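Local coordinates for SusD superfamily protein (Bacteroides fragilis, PDB 3L22), which probably binds carbohydrate at the outer membrane for glycan uptake, as a member of the SusD family, at residues 15-28 against 95-109. Numbering follows the deposited sequence.
Sequences FTSPTRIEATLNGL and VNTFLQSLEGAREVA. With ZN (zinc ion), chain C; EDO (1,2-ethanediol), chain X.
From L28 opposite V95 to T24 opposite F98, helix 18-28 runs antiparallel to helix 95-103 at 161°, the axes 10.3 Å apart at closest approach. From helix 95-103 the chain turns through G104 and A105 into the short helix 106-109, which lies beside the start of helix 18-28. No hydrogen bond joins the segments; apolar side chains interlock instead. F98 is a knob among I21, T24, L25 and L28. Its CG stands anti to the backbone N (chi1 175°), which carries the ring across to helix 18-28. There L28 CD1 makes a CH-pi contact over one face, 4.2 Å from the ring centroid, while T24 CG2 meets the ring edge at CD1 (3.8 Å). I21 returns the knob among F98, L102, V108 and A109: CG2 touches F98 CE1, and CD1 reaches V108 CG1 at 3.7 Å. From the loop before the helix, F15 points its CB toward segment 95-109; its CZ lies 3.7 Å from F98 CD1, the two ring planes inclined at 59°. The same ring has CE2 against S101 CB (3.4 Å), and F15 CB abuts A105 CB. V108 CG1 packs against the helix start at S17 and P18, where S17 OG caps R20 N. On helix 106-109, E107 OE2 binds a zinc ion with three ligand atoms from outside the two segments, and accepts a hydrogen bond from O1 of ethanediol, probably from the crystallisation liquor. Helix 113-131 packs against both partners, A120 touching L28 and F98 and Y116 touching I21, within the helical part of this SusD-family fold; L25 touches zinc ligand E119 on that helix.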
# COMPACT_ATOMS: atom_id res chain seq x y z
N PHE A 15 19.45 -23.57 -8.42
CA PHE A 15 19.93 -22.37 -9.07
C PHE A 15 21.19 -22.65 -9.85
O PHE A 15 22.27 -22.23 -9.47
CB PHE A 15 20.18 -21.26 -8.05
CG PHE A 15 18.93 -20.68 -7.40
CD1 PHE A 15 17.63 -21.02 -7.80
CD2 PHE A 15 19.08 -19.76 -6.40
CE1 PHE A 15 16.54 -20.44 -7.19
CE2 PHE A 15 18.00 -19.18 -5.80
CZ PHE A 15 16.72 -19.52 -6.18
N THR A 16 21.04 -23.33 -10.97
CA THR A 16 22.16 -23.69 -11.81
C THR A 16 22.43 -22.62 -12.87
O THR A 16 23.40 -22.72 -13.56
CB THR A 16 21.88 -25.02 -12.54
OG1 THR A 16 20.68 -24.87 -13.28
CG2 THR A 16 21.71 -26.15 -11.55
N SER A 17 21.57 -21.62 -13.01
CA SER A 17 21.79 -20.57 -14.02
C SER A 17 21.12 -19.29 -13.61
O SER A 17 20.20 -19.33 -12.78
CB SER A 17 21.20 -20.97 -15.36
OG SER A 17 19.79 -20.99 -15.26
N PRO A 18 21.55 -18.17 -14.18
CA PRO A 18 20.92 -16.89 -13.86
C PRO A 18 19.44 -16.87 -14.22
O PRO A 18 18.66 -16.31 -13.46
CB PRO A 18 21.67 -15.89 -14.76
CG PRO A 18 22.99 -16.51 -15.03
CD PRO A 18 22.76 -18.00 -15.03
N THR A 19 19.04 -17.49 -15.33
CA THR A 19 17.64 -17.44 -15.70
C THR A 19 16.79 -18.21 -14.65
O THR A 19 15.68 -17.80 -14.34
CB THR A 19 17.33 -17.89 -17.15
OG1 THR A 19 17.46 -19.28 -17.27
CG2 THR A 19 18.26 -17.24 -18.18
N ARG A 20 17.32 -19.27 -14.05
CA ARG A 20 16.60 -19.95 -12.94
C ARG A 20 16.49 -19.10 -11.67
O ARG A 20 15.45 -19.06 -11.05
CB ARG A 20 17.23 -21.29 -12.60
CG ARG A 20 16.86 -22.34 -13.65
CD ARG A 20 17.19 -23.69 -13.17
NE ARG A 20 16.68 -24.73 -14.05
CZ ARG A 20 16.88 -26.03 -13.85
NH1 ARG A 20 17.60 -26.46 -12.80
NH2 ARG A 20 16.37 -26.91 -14.71
N ILE A 21 17.54 -18.38 -11.33
CA ILE A 21 17.48 -17.43 -10.21
C ILE A 21 16.40 -16.38 -10.47
O ILE A 21 15.51 -16.12 -9.65
CB ILE A 21 18.84 -16.72 -9.96
CG1 ILE A 21 19.93 -17.76 -9.57
CG2 ILE A 21 18.66 -15.66 -8.84
CD1 ILE A 21 21.39 -17.19 -9.64
N GLU A 22 16.45 -15.80 -11.65
CA GLU A 22 15.52 -14.75 -11.98
C GLU A 22 14.07 -15.24 -12.08
O GLU A 22 13.19 -14.51 -11.72
CB GLU A 22 15.95 -14.05 -13.26
CG GLU A 22 17.18 -13.23 -12.99
CD GLU A 22 17.79 -12.62 -14.23
OE1 GLU A 22 17.12 -12.62 -15.26
OE2 GLU A 22 18.94 -12.11 -14.15
N ALA A 23 13.83 -16.47 -12.55
CA ALA A 23 12.49 -17.01 -12.57
C ALA A 23 11.93 -17.07 -11.15
O ALA A 23 10.76 -16.76 -10.93
CB ALA A 23 12.46 -18.45 -13.23
N THR A 24 12.75 -17.50 -10.21
CA THR A 24 12.32 -17.59 -8.81
C THR A 24 12.14 -16.21 -8.25
O THR A 24 11.16 -15.97 -7.54
CB THR A 24 13.29 -18.41 -7.97
OG1 THR A 24 13.51 -19.65 -8.63
CG2 THR A 24 12.73 -18.68 -6.58
N LEU A 25 13.01 -15.27 -8.61
CA LEU A 25 12.86 -13.88 -8.15
C LEU A 25 11.54 -13.27 -8.64
O LEU A 25 10.78 -12.68 -7.85
CB LEU A 25 14.03 -13.00 -8.64
CG LEU A 25 14.00 -11.50 -8.35
CD1 LEU A 25 13.85 -11.26 -6.91
CD2 LEU A 25 15.26 -10.83 -8.86
N ASN A 26 11.25 -13.46 -9.93
CA ASN A 26 9.93 -13.03 -10.43
C ASN A 26 8.77 -13.69 -9.73
O ASN A 26 7.74 -13.08 -9.57
CB ASN A 26 9.83 -13.14 -11.95
CG ASN A 26 10.67 -12.06 -12.65
OD1 ASN A 26 10.62 -10.85 -12.28
ND2 ASN A 26 11.48 -12.47 -13.62
N GLY A 27 8.96 -14.92 -9.27
CA GLY A 27 7.93 -15.58 -8.44
C GLY A 27 7.69 -14.86 -7.11
O GLY A 27 6.59 -14.94 -6.57
N LEU A 28 8.70 -14.17 -6.58
CA LEU A 28 8.50 -13.38 -5.34
C LEU A 28 7.55 -12.23 -5.58
O LEU A 28 6.61 -12.00 -4.80
CB LEU A 28 9.85 -12.87 -4.78
CG LEU A 28 10.94 -13.94 -4.56
CD1 LEU A 28 12.23 -13.32 -3.94
CD2 LEU A 28 10.41 -15.09 -3.69
N VAL A 95 10.64 -15.75 -0.02
CA VAL A 95 11.83 -14.89 0.05
C VAL A 95 12.92 -15.53 0.94
O VAL A 95 14.06 -15.61 0.55
CB VAL A 95 11.51 -13.46 0.56
CG1 VAL A 95 12.84 -12.69 0.92
CG2 VAL A 95 10.64 -12.68 -0.45
N ASN A 96 12.54 -16.04 2.10
CA ASN A 96 13.51 -16.66 3.03
C ASN A 96 14.25 -17.81 2.31
O ASN A 96 15.49 -17.91 2.40
CB ASN A 96 12.80 -17.20 4.28
CG ASN A 96 12.09 -16.11 5.10
OD1 ASN A 96 12.32 -14.94 4.88
ND2 ASN A 96 11.21 -16.51 6.04
N THR A 97 13.49 -18.64 1.60
CA THR A 97 14.03 -19.76 0.82
C THR A 97 14.88 -19.31 -0.35
O THR A 97 15.98 -19.83 -0.53
CB THR A 97 12.91 -20.67 0.35
OG1 THR A 97 12.13 -20.96 1.50
CG2 THR A 97 13.48 -21.98 -0.28
N PHE A 98 14.40 -18.34 -1.11
CA PHE A 98 15.19 -17.74 -2.18
C PHE A 98 16.54 -17.26 -1.66
O PHE A 98 17.56 -17.60 -2.25
CB PHE A 98 14.44 -16.57 -2.83
CG PHE A 98 15.24 -15.82 -3.88
CD1 PHE A 98 15.28 -16.27 -5.18
CD2 PHE A 98 15.86 -14.63 -3.57
CE1 PHE A 98 15.98 -15.58 -6.16
CE2 PHE A 98 16.56 -13.92 -4.54
CZ PHE A 98 16.62 -14.39 -5.83
N LEU A 99 16.55 -16.49 -0.56
CA LEU A 99 17.81 -15.96 -0.03
C LEU A 99 18.76 -17.08 0.39
O LEU A 99 19.94 -16.97 0.17
CB LEU A 99 17.60 -15.00 1.15
CG LEU A 99 16.90 -13.66 0.82
CD1 LEU A 99 16.51 -12.94 2.13
CD2 LEU A 99 17.78 -12.78 -0.07
N GLN A 100 18.25 -18.15 0.97
CA GLN A 100 19.11 -19.24 1.36
C GLN A 100 19.66 -19.98 0.14
O GLN A 100 20.83 -20.32 0.12
CB GLN A 100 18.39 -20.21 2.27
CG GLN A 100 19.24 -21.39 2.72
CD GLN A 100 18.55 -22.14 3.84
OE1 GLN A 100 18.56 -21.71 5.01
NE2 GLN A 100 17.84 -23.21 3.47
N SER A 101 18.82 -20.24 -0.85
CA SER A 101 19.30 -20.87 -2.08
C SER A 101 20.31 -20.01 -2.82
O SER A 101 21.31 -20.51 -3.31
CB SER A 101 18.13 -21.19 -3.01
OG SER A 101 17.27 -22.11 -2.36
N LEU A 102 20.07 -18.70 -2.87
CA LEU A 102 20.98 -17.78 -3.56
C LEU A 102 22.36 -17.77 -2.93
O LEU A 102 23.37 -17.60 -3.62
CB LEU A 102 20.38 -16.38 -3.58
CG LEU A 102 21.05 -15.25 -4.34
CD1 LEU A 102 21.29 -15.60 -5.82
CD2 LEU A 102 20.21 -13.96 -4.21
N GLU A 103 22.42 -17.98 -1.62
CA GLU A 103 23.71 -18.01 -0.92
C GLU A 103 24.62 -19.12 -1.44
O GLU A 103 25.86 -18.98 -1.47
CB GLU A 103 23.47 -18.13 0.60
CG GLU A 103 24.75 -18.05 1.40
CD GLU A 103 24.53 -18.03 2.88
OE1 GLU A 103 24.45 -16.97 3.47
OE2 GLU A 103 24.56 -19.08 3.50
N GLY A 104 24.00 -20.21 -1.90
CA GLY A 104 24.73 -21.31 -2.52
C GLY A 104 24.92 -21.19 -4.02
O GLY A 104 25.41 -22.14 -4.64
N ALA A 105 24.60 -20.04 -4.59
CA ALA A 105 24.69 -19.83 -6.03
C ALA A 105 25.39 -18.53 -6.36
O ALA A 105 25.10 -17.90 -7.37
CB ALA A 105 23.26 -19.87 -6.67
N ARG A 106 26.35 -18.15 -5.53
CA ARG A 106 27.02 -16.85 -5.66
C ARG A 106 27.69 -16.66 -7.00
O ARG A 106 27.57 -15.59 -7.59
CB ARG A 106 28.04 -16.68 -4.50
CG ARG A 106 28.55 -15.29 -4.30
CD ARG A 106 29.40 -15.20 -3.05
NE ARG A 106 28.63 -15.02 -1.83
CZ ARG A 106 28.10 -13.86 -1.43
NH1 ARG A 106 28.27 -12.75 -2.16
NH2 ARG A 106 27.43 -13.81 -0.29
N GLU A 107 28.38 -17.69 -7.52
CA GLU A 107 29.04 -17.58 -8.83
C GLU A 107 28.11 -17.55 -9.97
O GLU A 107 28.36 -16.83 -10.94
CB GLU A 107 29.94 -18.76 -9.12
CG GLU A 107 31.09 -18.79 -8.24
CD GLU A 107 32.14 -19.77 -8.67
OE1 GLU A 107 31.98 -20.55 -9.63
OE2 GLU A 107 33.18 -19.71 -8.03
N VAL A 108 27.07 -18.38 -9.92
CA VAL A 108 26.03 -18.34 -10.96
C VAL A 108 25.42 -16.94 -11.04
O VAL A 108 25.26 -16.41 -12.13
CB VAL A 108 24.95 -19.45 -10.74
CG1 VAL A 108 23.75 -19.24 -11.64
CG2 VAL A 108 25.58 -20.81 -11.03
N ALA A 109 25.13 -16.32 -9.90
CA ALA A 109 24.58 -14.96 -9.89
C ALA A 109 25.57 -13.90 -10.41
O ALA A 109 25.14 -12.92 -10.98
CB ALA A 109 24.10 -14.58 -8.49
ZN ZN C . 34.32 -21.43 -8.64
C1 EDO X . 32.90 -20.41 -4.84
O1 EDO X . 33.01 -19.08 -5.41
C2 EDO X . 31.45 -20.91 -4.85
O2 EDO X . 31.31 -22.13 -5.59